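Long-range contacts in glycosaminoglycan xylosylkinase (Hydra vulgaris, PDB 5XOM), which probably phosphorylates the xylose of the glycosaminoglycan–protein linkage region, as a member of the Fam20 family of secretory-pathway kinases: residues E216-L221 with I284-G289; S58-T63 with G289-H294; H48-W53 with L210-P215; R149-V154 with I293-A298. All coordinates share one frame; numbering follows the deposited sequence.

Contact 1. Residues E216-L221 with I284-G289. With NAG (2-acetamido-2-deoxy-beta-D-glucopyranose), chain D.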
loop_
_atom_site.group_PDB
_atom_site.type_symbol
_atom_site.label_atom_id
_atom_site.label_comp_id
_atom_site.label_asym_id
_atom_site.label_seq_id
_atom_site.Cartn_x
_atom_site.Cartn_y
_atom_site.Cartn_z
ATOM N N GLU A 216 17.624 -8.011 10.971
ATOM C CA GLU A 216 18.050 -9.023 11.932
ATOM C C GLU A 216 16.869 -9.761 12.547
ATOM O O GLU A 216 16.995 -10.933 12.919
ATOM C CB GLU A 216 18.893 -8.376 13.029
ATOM C CG GLU A 216 20.375 -8.673 12.923
ATOM C CD GLU A 216 21.179 -7.985 14.006
ATOM O OE1 GLU A 216 22.361 -7.662 13.755
ATOM O OE2 GLU A 216 20.625 -7.762 15.106
ATOM N N LYS A 217 15.723 -9.091 12.668
ATOM C CA LYS A 217 14.514 -9.716 13.199
ATOM C C LYS A 217 14.072 -10.930 12.380
ATOM O O LYS A 217 13.304 -11.758 12.882
ATOM C CB LYS A 217 13.413 -8.647 13.289
ATOM C CG LYS A 217 11.984 -9.135 13.453
ATOM C CD LYS A 217 11.068 -7.948 13.710
ATOM C CE LYS A 217 9.608 -8.257 13.437
ATOM N NZ LYS A 217 8.989 -7.175 12.620
ATOM N N TRP A 218 14.568 -11.079 11.151
ATOM C CA TRP A 218 14.166 -12.158 10.252
ATOM C C TRP A 218 15.377 -13.002 9.875
ATOM O O TRP A 218 15.893 -12.903 8.752
ATOM C CB TRP A 218 13.490 -11.598 9.004
ATOM C CG TRP A 218 12.224 -10.900 9.322
ATOM C CD1 TRP A 218 12.029 -9.553 9.434
ATOM C CD2 TRP A 218 10.962 -11.517 9.605
ATOM N NE1 TRP A 218 10.714 -9.291 9.752
ATOM C CE2 TRP A 218 10.040 -10.481 9.862
ATOM C CE3 TRP A 218 10.520 -12.843 9.648
ATOM C CZ2 TRP A 218 8.704 -10.733 10.163
ATOM C CZ3 TRP A 218 9.194 -13.091 9.951
ATOM C CH2 TRP A 218 8.301 -12.042 10.205
ATOM N N PRO A 219 15.862 -13.836 10.790
ATOM C CA PRO A 219 16.978 -14.722 10.452
ATOM C C PRO A 219 16.561 -15.772 9.431
ATOM O O PRO A 219 15.400 -16.182 9.355
ATOM C CB PRO A 219 17.343 -15.363 11.797
ATOM C CG PRO A 219 16.083 -15.305 12.584
ATOM C CD PRO A 219 15.397 -14.035 12.173
ATOM N N VAL A 220 17.534 -16.201 8.636
ATOM C CA VAL A 220 17.310 -17.122 7.530
ATOM C C VAL A 220 17.967 -18.454 7.864
ATOM O O VAL A 220 19.127 -18.490 8.291
ATOM C CB VAL A 220 17.858 -16.541 6.215
ATOM C CG1 VAL A 220 17.887 -17.595 5.146
ATOM C CG2 VAL A 220 17.004 -15.364 5.770
ATOM N N LEU A 221 17.224 -19.543 7.680
ATOM C CA LEU A 221 17.736 -20.893 7.866
ATOM C C LEU A 221 17.821 -21.601 6.520
ATOM O O LEU A 221 16.976 -21.395 5.644
ATOM C CB LEU A 221 16.856 -21.694 8.830
ATOM C CG LEU A 221 16.888 -21.222 10.287
ATOM C CD1 LEU A 221 15.850 -21.959 11.110
ATOM C CD2 LEU A 221 18.286 -21.416 10.880
ATOM N N ILE A 284 12.444 -18.197 6.102
ATOM C CA ILE A 284 12.240 -17.451 7.334
ATOM C C ILE A 284 11.203 -18.196 8.162
ATOM O O ILE A 284 10.453 -19.034 7.655
ATOM C CB ILE A 284 11.795 -15.989 7.075
ATOM C CG1 ILE A 284 10.503 -15.956 6.253
ATOM C CG2 ILE A 284 12.911 -15.204 6.388
ATOM C CD1 ILE A 284 9.912 -14.556 6.079
ATOM N N GLU A 285 11.158 -17.897 9.458
ATOM C CA GLU A 285 10.273 -18.640 10.347
ATOM C C GLU A 285 10.056 -17.852 11.632
ATOM O O GLU A 285 10.989 -17.241 12.159
ATOM C CB GLU A 285 10.851 -20.029 10.647
ATOM C CG GLU A 285 9.939 -20.927 11.473
ATOM C CD GLU A 285 10.471 -22.346 11.560
ATOM O OE1 GLU A 285 11.553 -22.529 12.141
ATOM O OE2 GLU A 285 9.815 -23.278 11.049
ATOM N N ASN A 286 8.819 -17.854 12.113
ATOM C CA ASN A 286 8.495 -17.339 13.438
ATOM C C ASN A 286 7.325 -18.156 13.984
ATOM O O ASN A 286 7.053 -19.266 13.513
ATOM C CB ASN A 286 8.234 -15.821 13.385
ATOM C CG ASN A 286 6.999 -15.452 12.580
ATOM O OD1 ASN A 286 6.168 -16.297 12.243
ATOM N ND2 ASN A 286 6.870 -14.169 12.279
ATOM N N GLU A 287 6.638 -17.618 14.993
ATOM C CA GLU A 287 5.543 -18.353 15.616
ATOM C C GLU A 287 4.353 -18.584 14.682
ATOM O O GLU A 287 3.580 -19.514 14.926
ATOM C CB GLU A 287 5.078 -17.635 16.887
ATOM C CG GLU A 287 4.360 -16.316 16.648
ATOM C CD GLU A 287 4.115 -15.545 17.932
ATOM O OE1 GLU A 287 4.625 -15.975 18.989
ATOM O OE2 GLU A 287 3.410 -14.512 17.884
ATOM N N ASN A 288 4.177 -17.787 13.623
ATOM C CA ASN A 288 2.987 -17.917 12.786
ATOM C C ASN A 288 3.249 -18.730 11.515
ATOM O O ASN A 288 2.388 -18.755 10.630
ATOM C CB ASN A 288 2.411 -16.545 12.388
ATOM C CG ASN A 288 1.998 -15.680 13.587
ATOM O OD1 ASN A 288 1.710 -16.169 14.680
ATOM N ND2 ASN A 288 1.957 -14.364 13.341
ATOM N N GLY A 289 4.420 -19.355 11.375
ATOM C CA GLY A 289 4.667 -20.201 10.224
ATOM C C GLY A 289 6.060 -20.008 9.655
ATOM O O GLY A 289 6.967 -19.531 10.334
HETATM C C1 NAG D . 1.811 -13.152 14.132
HETATM C C2 NAG D . 0.734 -12.660 15.136
HETATM C C3 NAG D . 1.244 -11.403 15.869
HETATM C C4 NAG D . 2.655 -11.597 16.417
HETATM C C5 NAG D . 3.580 -12.132 15.332
HETATM C C6 NAG D . 4.961 -12.487 15.833
HETATM C C7 NAG D . -1.718 -12.413 15.084
HETATM C C8 NAG D . -2.908 -12.048 14.245
HETATM N N2 NAG D . -0.528 -12.365 14.470
HETATM O O3 NAG D . 0.356 -11.033 16.919
HETATM O O4 NAG D . 3.177 -10.352 16.870
HETATM O O5 NAG D . 3.027 -13.338 14.805
HETATM O O6 NAG D . 5.686 -13.212 14.849
HETATM O O7 NAG D . -1.831 -12.750 16.261
HETATM O O HOH W 1 13.197 -15.712 10.243
#

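Contact 2. Residues S58-T63 with G289-H294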
loop_
_atom_site.group_PDB
_atom_site.type_symbol
_atom_site.label_atom_id
_atom_site.label_comp_id
_atom_site.label_asym_id
_atom_site.label_seq_id
_atom_site.Cartn_x
_atom_site.Cartn_y
_atom_site.Cartn_z
ATOM N N SER A 58 6.425 -9.755 6.658
ATOM C CA SER A 58 5.750 -10.716 7.517
ATOM C C SER A 58 6.196 -12.111 7.100
ATOM O O SER A 58 6.906 -12.282 6.106
ATOM C CB SER A 58 4.223 -10.575 7.440
ATOM O OG SER A 58 3.771 -10.674 6.105
ATOM N N VAL A 59 5.776 -13.124 7.860
ATOM C CA VAL A 59 6.333 -14.454 7.647
ATOM C C VAL A 59 5.885 -15.058 6.320
ATOM O O VAL A 59 6.537 -15.982 5.816
ATOM C CB VAL A 59 5.975 -15.390 8.819
ATOM C CG1 VAL A 59 4.574 -15.968 8.660
ATOM C CG2 VAL A 59 7.010 -16.504 8.938
ATOM N N ARG A 60 4.827 -14.527 5.704
ATOM C CA ARG A 60 4.369 -15.019 4.412
ATOM C C ARG A 60 4.523 -14.000 3.287
ATOM O O ARG A 60 3.979 -14.213 2.195
ATOM C CB ARG A 60 2.906 -15.455 4.511
ATOM C CG ARG A 60 2.693 -16.717 5.359
ATOM C CD ARG A 60 3.554 -17.881 4.842
ATOM N NE ARG A 60 3.288 -18.185 3.444
ATOM C CZ ARG A 60 3.814 -19.210 2.784
ATOM N NH1 ARG A 60 4.648 -20.079 3.360
ATOM N NH2 ARG A 60 3.503 -19.395 1.502
ATOM N N ALA A 61 5.280 -12.925 3.500
ATOM C CA ALA A 61 5.497 -11.947 2.433
ATOM C C ALA A 61 6.671 -11.054 2.793
ATOM O O ALA A 61 6.645 -10.388 3.834
ATOM C CB ALA A 61 4.243 -11.105 2.185
ATOM N N LEU A 62 7.689 -11.021 1.930
ATOM C CA LEU A 62 8.777 -10.073 2.118
ATOM C C LEU A 62 8.424 -8.698 1.568
ATOM O O LEU A 62 8.855 -7.683 2.125
ATOM C CB LEU A 62 10.064 -10.585 1.458
ATOM C CG LEU A 62 10.789 -11.772 2.102
ATOM C CD1 LEU A 62 12.117 -12.010 1.371
ATOM C CD2 LEU A 62 11.001 -11.570 3.608
ATOM N N THR A 63 7.637 -8.639 0.498
ATOM C CA THR A 63 7.232 -7.382 -0.114
ATOM C C THR A 63 5.718 -7.366 -0.276
ATOM O O THR A 63 5.032 -8.371 -0.069
ATOM C CB THR A 63 7.918 -7.167 -1.471
ATOM O OG1 THR A 63 7.602 -8.261 -2.339
ATOM C CG2 THR A 63 9.433 -7.087 -1.298
ATOM N N GLY A 289 4.420 -19.355 11.375
ATOM C CA GLY A 289 4.667 -20.201 10.224
ATOM C C GLY A 289 6.060 -20.008 9.655
ATOM O O GLY A 289 6.967 -19.531 10.334
ATOM N N SER A 290 6.224 -20.409 8.393
ATOM C CA SER A 290 7.509 -20.319 7.713
ATOM C C SER A 290 7.274 -20.144 6.217
ATOM O O SER A 290 6.179 -20.391 5.707
ATOM C CB SER A 290 8.376 -21.559 7.972
ATOM O OG SER A 290 7.904 -22.680 7.243
ATOM N N MET A 291 8.314 -19.707 5.512
ATOM C CA MET A 291 8.222 -19.526 4.067
ATOM C C MET A 291 9.595 -19.623 3.425
ATOM O O MET A 291 10.548 -19.002 3.903
ATOM C CB MET A 291 7.584 -18.179 3.701
ATOM C CG MET A 291 7.444 -17.961 2.188
ATOM S SD MET A 291 6.334 -16.637 1.665
ATOM C CE MET A 291 7.341 -15.232 2.019
ATOM N N VAL A 292 9.683 -20.394 2.340
ATOM C CA VAL A 292 10.894 -20.419 1.525
ATOM C C VAL A 292 10.969 -19.132 0.714
ATOM O O VAL A 292 10.000 -18.740 0.052
ATOM C CB VAL A 292 10.898 -21.650 0.606
ATOM C CG1 VAL A 292 12.178 -21.701 -0.244
ATOM C CG2 VAL A 292 10.707 -22.923 1.416
ATOM N N ILE A 293 12.115 -18.446 0.783
ATOM C CA ILE A 293 12.249 -17.136 0.159
ATOM C C ILE A 293 13.086 -17.271 -1.102
ATOM O O ILE A 293 13.917 -18.174 -1.242
ATOM C CB ILE A 293 12.847 -16.078 1.112
ATOM C CG1 ILE A 293 14.213 -16.517 1.646
ATOM C CG2 ILE A 293 11.888 -15.770 2.249
ATOM C CD1 ILE A 293 14.902 -15.447 2.466
ATOM N N HIS A 294 12.853 -16.349 -2.036
ATOM C CA HIS A 294 13.564 -16.311 -3.314
ATOM C C HIS A 294 14.783 -15.416 -3.150
ATOM O O HIS A 294 14.838 -14.265 -3.599
ATOM C CB HIS A 294 12.650 -15.835 -4.422
ATOM C CG HIS A 294 11.472 -16.771 -4.653
ATOM N ND1 HIS A 294 10.293 -16.352 -5.273
ATOM C CD2 HIS A 294 11.319 -18.088 -4.352
ATOM C CE1 HIS A 294 9.472 -17.376 -5.334
ATOM N NE2 HIS A 294 10.071 -18.428 -4.784
#

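Contact 3. Residues H48-W53 with L210-P215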
loop_
_atom_site.group_PDB
_atom_site.type_symbol
_atom_site.label_atom_id
_atom_site.label_comp_id
_atom_site.label_asym_id
_atom_site.label_seq_id
_atom_site.Cartn_x
_atom_site.Cartn_y
_atom_site.Cartn_z
ATOM N N HIS A 48 11.107 7.146 6.843
ATOM C CA HIS A 48 12.327 6.783 6.136
ATOM C C HIS A 48 12.196 5.420 5.468
ATOM O O HIS A 48 11.555 4.506 5.996
ATOM C CB HIS A 48 13.546 6.783 7.054
ATOM C CG HIS A 48 14.839 6.724 6.301
ATOM N ND1 HIS A 48 15.421 5.536 5.913
ATOM C CD2 HIS A 48 15.634 7.708 5.813
ATOM C CE1 HIS A 48 16.534 5.790 5.247
ATOM N NE2 HIS A 48 16.685 7.100 5.170
ATOM N N ALA A 49 12.818 5.298 4.294
ATOM C CA ALA A 49 12.679 4.094 3.480
ATOM C C ALA A 49 13.134 2.838 4.220
ATOM O O ALA A 49 12.527 1.772 4.061
ATOM C CB ALA A 49 13.458 4.256 2.180
ATOM N N TRP A 50 14.197 2.924 5.026
ATOM C CA TRP A 50 14.642 1.700 5.685
ATOM C C TRP A 50 13.620 1.215 6.703
ATOM O O TRP A 50 13.513 0.007 6.936
ATOM C CB TRP A 50 16.008 1.883 6.350
ATOM C CG TRP A 50 17.142 2.375 5.469
ATOM C CD1 TRP A 50 18.236 3.080 5.886
ATOM C CD2 TRP A 50 17.306 2.194 4.045
ATOM N NE1 TRP A 50 19.067 3.352 4.823
ATOM C CE2 TRP A 50 18.518 2.824 3.683
ATOM C CE3 TRP A 50 16.550 1.567 3.045
ATOM C CZ2 TRP A 50 18.989 2.844 2.372
ATOM C CZ3 TRP A 50 17.019 1.591 1.743
ATOM C CH2 TRP A 50 18.226 2.224 1.418
ATOM N N ASP A 51 12.833 2.125 7.280
ATOM C CA ASP A 51 11.746 1.699 8.155
ATOM C C ASP A 51 10.610 1.072 7.355
ATOM O O ASP A 51 9.974 0.117 7.817
ATOM C CB ASP A 51 11.240 2.883 8.978
ATOM C CG ASP A 51 12.224 3.311 10.056
ATOM O OD1 ASP A 51 12.867 2.432 10.673
ATOM O OD2 ASP A 51 12.348 4.530 10.287
ATOM N N VAL A 52 10.329 1.605 6.162
ATOM C CA VAL A 52 9.342 0.983 5.282
ATOM C C VAL A 52 9.728 -0.460 4.986
ATOM O O VAL A 52 8.877 -1.358 4.985
ATOM C CB VAL A 52 9.183 1.803 3.990
ATOM C CG1 VAL A 52 8.225 1.106 3.033
ATOM C CG2 VAL A 52 8.697 3.216 4.319
ATOM N N TRP A 53 11.017 -0.701 4.725
ATOM C CA TRP A 53 11.504 -2.054 4.470
ATOM C C TRP A 53 11.337 -2.942 5.697
ATOM O O TRP A 53 10.828 -4.064 5.602
ATOM C CB TRP A 53 12.971 -1.992 4.030
ATOM C CG TRP A 53 13.734 -3.306 3.981
ATOM C CD1 TRP A 53 14.984 -3.540 4.482
ATOM C CD2 TRP A 53 13.311 -4.541 3.379
ATOM N NE1 TRP A 53 15.364 -4.838 4.239
ATOM C CE2 TRP A 53 14.356 -5.475 3.563
ATOM C CE3 TRP A 53 12.152 -4.949 2.707
ATOM C CZ2 TRP A 53 14.279 -6.788 3.096
ATOM C CZ3 TRP A 53 12.074 -6.259 2.248
ATOM C CH2 TRP A 53 13.133 -7.162 2.447
ATOM N N LEU A 210 22.023 -4.164 -6.587
ATOM C CA LEU A 210 22.039 -4.103 -5.130
ATOM C C LEU A 210 20.841 -4.878 -4.597
ATOM O O LEU A 210 19.708 -4.654 -5.045
ATOM C CB LEU A 210 21.988 -2.652 -4.637
ATOM C CG LEU A 210 23.250 -1.778 -4.647
ATOM C CD1 LEU A 210 23.821 -1.615 -6.033
ATOM C CD2 LEU A 210 22.936 -0.409 -4.069
ATOM N N ILE A 211 21.083 -5.781 -3.641
ATOM C CA ILE A 211 20.034 -6.586 -3.020
ATOM C C ILE A 211 20.025 -6.299 -1.524
ATOM O O ILE A 211 21.055 -6.451 -0.858
ATOM C CB ILE A 211 20.239 -8.091 -3.271
ATOM C CG1 ILE A 211 20.332 -8.386 -4.771
ATOM C CG2 ILE A 211 19.082 -8.892 -2.642
ATOM C CD1 ILE A 211 21.748 -8.566 -5.277
ATOM N N LEU A 212 18.862 -5.904 -1.001
ATOM C CA LEU A 212 18.731 -5.580 0.418
ATOM C C LEU A 212 18.936 -6.791 1.314
ATOM O O LEU A 212 18.380 -7.871 1.077
ATOM C CB LEU A 212 17.352 -5.005 0.730
ATOM C CG LEU A 212 17.006 -3.575 0.358
ATOM C CD1 LEU A 212 15.573 -3.306 0.772
ATOM C CD2 LEU A 212 17.962 -2.601 1.035
ATOM N N TRP A 213 19.692 -6.581 2.385
ATOM C CA TRP A 213 19.686 -7.517 3.498
ATOM C C TRP A 213 18.322 -7.566 4.163
ATOM O O TRP A 213 17.658 -6.540 4.333
ATOM C CB TRP A 213 20.696 -7.098 4.552
ATOM C CG TRP A 213 22.067 -7.521 4.306
ATOM C CD1 TRP A 213 22.606 -7.796 3.091
ATOM C CD2 TRP A 213 23.076 -7.743 5.272
ATOM N NE1 TRP A 213 23.925 -8.164 3.255
ATOM C CE2 TRP A 213 24.238 -8.143 4.583
ATOM C CE3 TRP A 213 23.122 -7.632 6.662
ATOM C CZ2 TRP A 213 25.428 -8.436 5.237
ATOM C CZ3 TRP A 213 24.307 -7.924 7.303
ATOM C CH2 TRP A 213 25.452 -8.322 6.595
ATOM N N LEU A 214 17.924 -8.762 4.572
ATOM C CA LEU A 214 16.813 -8.884 5.494
ATOM C C LEU A 214 17.221 -8.334 6.862
ATOM O O LEU A 214 18.378 -8.481 7.273
ATOM C CB LEU A 214 16.381 -10.349 5.623
ATOM C CG LEU A 214 15.391 -10.882 4.582
ATOM C CD1 LEU A 214 15.977 -10.829 3.171
ATOM C CD2 LEU A 214 14.980 -12.293 4.928
ATOM N N PRO A 215 16.312 -7.685 7.582
ATOM C CA PRO A 215 16.652 -7.198 8.920
ATOM C C PRO A 215 16.939 -8.348 9.873
ATOM O O PRO A 215 16.574 -9.501 9.634
ATOM C CB PRO A 215 15.410 -6.408 9.348
ATOM C CG PRO A 215 14.330 -6.816 8.417
ATOM C CD PRO A 215 14.982 -7.242 7.144
#

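Contact 4. Residues R149-V154 with I293-A298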
loop_
_atom_site.group_PDB
_atom_site.type_symbol
_atom_site.label_atom_id
_atom_site.label_comp_id
_atom_site.label_asym_id
_atom_site.label_seq_id
_atom_site.Cartn_x
_atom_site.Cartn_y
_atom_site.Cartn_z
ATOM N N ARG A 149 8.214 -12.961 -2.368
ATOM C CA ARG A 149 9.200 -13.658 -1.547
ATOM C C ARG A 149 10.636 -13.269 -1.848
ATOM O O ARG A 149 11.555 -13.960 -1.383
ATOM C CB ARG A 149 9.062 -15.161 -1.730
ATOM C CG ARG A 149 7.701 -15.591 -1.428
ATOM C CD ARG A 149 7.391 -17.006 -1.786
ATOM N NE ARG A 149 5.945 -17.052 -1.845
ATOM C CZ ARG A 149 5.220 -18.124 -2.077
ATOM N NH1 ARG A 149 5.771 -19.328 -2.266
ATOM N NH2 ARG A 149 3.904 -17.990 -2.098
ATOM N N ALA A 150 10.851 -12.240 -2.657
ATOM C CA ALA A 150 12.185 -11.822 -3.052
ATOM C C ALA A 150 12.521 -10.467 -2.443
ATOM O O ALA A 150 11.686 -9.556 -2.493
ATOM C CB ALA A 150 12.289 -11.741 -4.580
ATOM N N PRO A 151 13.709 -10.306 -1.861
ATOM C CA PRO A 151 14.124 -9.013 -1.331
ATOM C C PRO A 151 14.275 -7.966 -2.500
ATOM O O PRO A 151 14.613 -8.363 -3.608
ATOM C CB PRO A 151 15.472 -9.276 -0.667
ATOM C CG PRO A 151 15.739 -10.718 -0.797
ATOM C CD PRO A 151 14.737 -11.352 -1.691
ATOM N N PRO A 152 14.007 -6.716 -2.192
ATOM C CA PRO A 152 14.149 -5.665 -3.237
ATOM C C PRO A 152 15.537 -5.628 -3.872
ATOM O O PRO A 152 16.564 -5.757 -3.201
ATOM C CB PRO A 152 13.851 -4.374 -2.463
ATOM C CG PRO A 152 12.943 -4.795 -1.345
ATOM C CD PRO A 152 13.175 -6.269 -1.063
ATOM N N VAL A 153 15.553 -5.426 -5.193
ATOM C CA VAL A 153 16.772 -5.332 -5.997
ATOM C C VAL A 153 16.697 -4.090 -6.874
ATOM O O VAL A 153 15.661 -3.818 -7.491
ATOM C CB VAL A 153 16.968 -6.584 -6.875
ATOM C CG1 VAL A 153 18.282 -6.492 -7.645
ATOM C CG2 VAL A 153 16.896 -7.866 -6.035
ATOM N N VAL A 154 17.805 -3.357 -6.970
ATOM C CA VAL A 154 17.890 -2.216 -7.874
ATOM C C VAL A 154 19.201 -2.266 -8.652
ATOM O O VAL A 154 20.238 -2.698 -8.130
ATOM C CB VAL A 154 17.762 -0.875 -7.114
ATOM C CG1 VAL A 154 19.104 -0.428 -6.537
ATOM C CG2 VAL A 154 17.226 0.174 -8.022
ATOM N N ILE A 293 12.115 -18.446 0.783
ATOM C CA ILE A 293 12.249 -17.136 0.159
ATOM C C ILE A 293 13.086 -17.271 -1.102
ATOM O O ILE A 293 13.917 -18.174 -1.242
ATOM C CB ILE A 293 12.847 -16.078 1.112
ATOM C CG1 ILE A 293 14.213 -16.517 1.646
ATOM C CG2 ILE A 293 11.888 -15.770 2.249
ATOM C CD1 ILE A 293 14.902 -15.447 2.466
ATOM N N HIS A 294 12.853 -16.349 -2.036
ATOM C CA HIS A 294 13.564 -16.311 -3.314
ATOM C C HIS A 294 14.783 -15.416 -3.150
ATOM O O HIS A 294 14.838 -14.265 -3.599
ATOM C CB HIS A 294 12.650 -15.835 -4.422
ATOM C CG HIS A 294 11.472 -16.771 -4.653
ATOM N ND1 HIS A 294 10.293 -16.352 -5.273
ATOM C CD2 HIS A 294 11.319 -18.088 -4.352
ATOM C CE1 HIS A 294 9.472 -17.376 -5.334
ATOM N NE2 HIS A 294 10.071 -18.428 -4.784
ATOM N N LEU A 295 15.795 -15.967 -2.492
ATOM C CA LEU A 295 17.032 -15.255 -2.201
ATOM C C LEU A 295 18.155 -15.847 -3.050
ATOM O O LEU A 295 18.238 -17.070 -3.219
ATOM C CB LEU A 295 17.335 -15.333 -0.700
ATOM C CG LEU A 295 18.629 -14.734 -0.181
ATOM C CD1 LEU A 295 18.606 -13.253 -0.486
ATOM C CD2 LEU A 295 18.691 -14.960 1.325
ATOM N N ASP A 296 18.980 -14.966 -3.620
ATOM C CA ASP A 296 20.022 -15.316 -4.581
ATOM C C ASP A 296 19.425 -15.989 -5.813
ATOM O O ASP A 296 19.450 -17.218 -5.942
ATOM C CB ASP A 296 21.084 -16.224 -3.947
ATOM C CG ASP A 296 22.278 -16.484 -4.873
ATOM O OD1 ASP A 296 23.293 -17.029 -4.385
ATOM O OD2 ASP A 296 22.221 -16.140 -6.079
ATOM N N ASN A 297 18.904 -15.186 -6.735
ATOM C CA ASN A 297 18.288 -15.685 -7.956
ATOM C C ASN A 297 19.137 -15.396 -9.188
ATOM O O ASN A 297 18.617 -15.405 -10.309
ATOM C CB ASN A 297 16.889 -15.087 -8.122
ATOM C CG ASN A 297 16.052 -15.204 -6.863
ATOM O OD1 ASN A 297 15.943 -16.279 -6.277
ATOM N ND2 ASN A 297 15.452 -14.088 -6.437
ATOM N N ALA A 298 20.436 -15.137 -9.000
ATOM C CA ALA A 298 21.269 -14.566 -10.056
ATOM C C ALA A 298 21.764 -15.582 -11.076
ATOM O O ALA A 298 22.214 -15.176 -12.156
ATOM C CB ALA A 298 22.480 -13.856 -9.455
#

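Contact 1. Residues E216-L221 with I284-G289
The indole of W218 has I284 and N286 at its six-membered ring, both meeting it obliquely. K217 CG sits over one face near the rim, and I284 CD1 lies on the other side of the ring plane, 4.0 Å from W218 CE3. At the far corner the amide of N286 tilts about 45° to the indole, and its nitrogen ND2 comes within 3.3 Å of W218 CH2. The side chain of N286 stands with CG between its own backbone N and carbonyl carbon (chi1 66°), which leaves OD1 close enough to accept from N288 N at 2.8 Å. This Asx turn ties the amide down. The sugar on N288 ND2 reaches back to the N286 amide, its O6 3.0 Å from N286 ND2. Further along the segment, V220 CG2 rests on I284 CG2 at 4.1 Å. A water accepts from E285 N at 3.1 Å and lies beside P219 O, though so close to it that the link is doubtful. The chain reverses in a type I turn from N286 to G289, and the positive phi of G289 (138°) suits a residue without a side chain. This is a two-residue beta hairpin with its tip glycosylated. It is consistent with the beta7–beta8 hairpin of the kinase C-lobe, covered by a segment that probably belongs to the linker between the lobes.

Contact 2. Residues S58-T63 with G289-H294
R60 reaches across to S290 with a single hydrogen bond: R60 NH1 donates to S290 O at 2.8 Å, on a lone pair of that carbonyl and nearly in the guanidinium plane. The same NH1 also forms a salt bridge to D262, whose OD2 accepts from V292 N as well, so one carboxylate serves both the arginine and the strand.

M291 SD lies 3.7 Å above the centre of the R60 guanidinium plane, covering one face. From there the methionine bends at its last torsion (chi3 76°) and brings CE against the turn backbone, 3.3 Å from R60 C. M291 CB in turn packs against V59 O at 3.2 Å.

V59 CG2 touches G289 O at 3.3 Å, a methyl against a carbonyl. The apolar pair is at the other end, where L62 CD1 meets I293 CG2 at 3.9 Å, the two side chains crossing at about a right angle.

M291 of the strand thus packs against the turn S58-A61, and R60 of the turn bonds back to the strand. S290 O and D262 hold NH1 and M291 SD covers a face, which together limit the rotation of the guanidinium, while D262 probably offsets its charge.

Contact 3. Residues H48-W53 with L210-P215
W53 leaves its helix toward L212 and W213, with CG anti to the backbone N (chi1 168°), and the side chains of W53 and L212 run past each other in opposite directions. Beyond CB, the five-membered ring takes L212 CD1 squarely over one face: that methyl is 3.5 Å from the ring centroid and only 4° off the normal, a clear CH-pi contact. At the edge, W53 NE1 donates to W213 O at 2.9 Å, the oxygen lying almost in the indole plane, so the bond and the methyl together fix the ring's tilt. P215 CD approaches NE1 obliquely at 3.8 Å. Farther along, W53 CZ2 passes L214 CA at 4.1 Å. At the tip, CZ3 packs on P152, outside the two segments. H48, at the N-cap of the same helix, accepts from W50 N through ND1. The place of strand 205-212 in the five-stranded sheet is that of beta5 of a kinase N-lobe, so the tryptophan of helix 49-56 grips the chain where it probably enters the hinge between the lobes.

Contact 4. Residues R149-V154 with I293-A298
R149 O accepts from H294 N at 2.8 Å, joining two loops whose places in the chain match the alphaC–beta4 loop of a protein kinase and, probably, the stretch that runs into and includes its DFG-like motif. D296 is probably the counterpart of the DFG aspartate, as in other Fam20 kinases.

Among the polar contacts, the donor of that bond stands 42° out of the carbonyl plane. H294 is the centre of an inverse gamma turn, and H294 O accepts from N297 ND2 at 2.9 Å, the donor standing well above the carbonyl plane. The imidazole is held at both nitrogens from outside the two segments, ND1 by D142 and NE2 by T266, which settles its rotation.

R149 CB lies over the face of the H294 ring, 4.1 Å from the centroid and 18° off the normal. R149 CG sits anti to its own carbonyl carbon (chi1 -56°), and the extended chain then carries the guanidinium away to a salt bridge with D265.

A150 CB packs on H294 CB at 4.1 Å, and P151 CD makes a carbon–carbonyl contact with H294 O at 3.5 Å. The apolar pair is P151 CG against L295 CD1 at 3.8 Å, their side chains crossing at about a right angle.

In the fold
Contacts 1 and 2 share the hairpin of strands 280-286 and 289-292: contact 1, partly buried, covers one strand and the glycosylated tip, while the buried contact 2 fastens the other strand deeper in. Contact 4, also buried, continues from contact 2 along the same chain, its centre about 4 Å from that of the chain. Contact 3, partly buried, sets helix 49-56 on the end of strand 205-212, which pairs with strand 153-159 of contact 4. L214 packs against V220, I284 and I293, bringing contacts 1, 2 and 3 together. Chemistry follows place: contact 1 mixes packing with sugar, contact 3 is indole-centred, contact 2 uses a guanidinium, and contact 4 a backbone bond and a CH-pi contact on an imidazole.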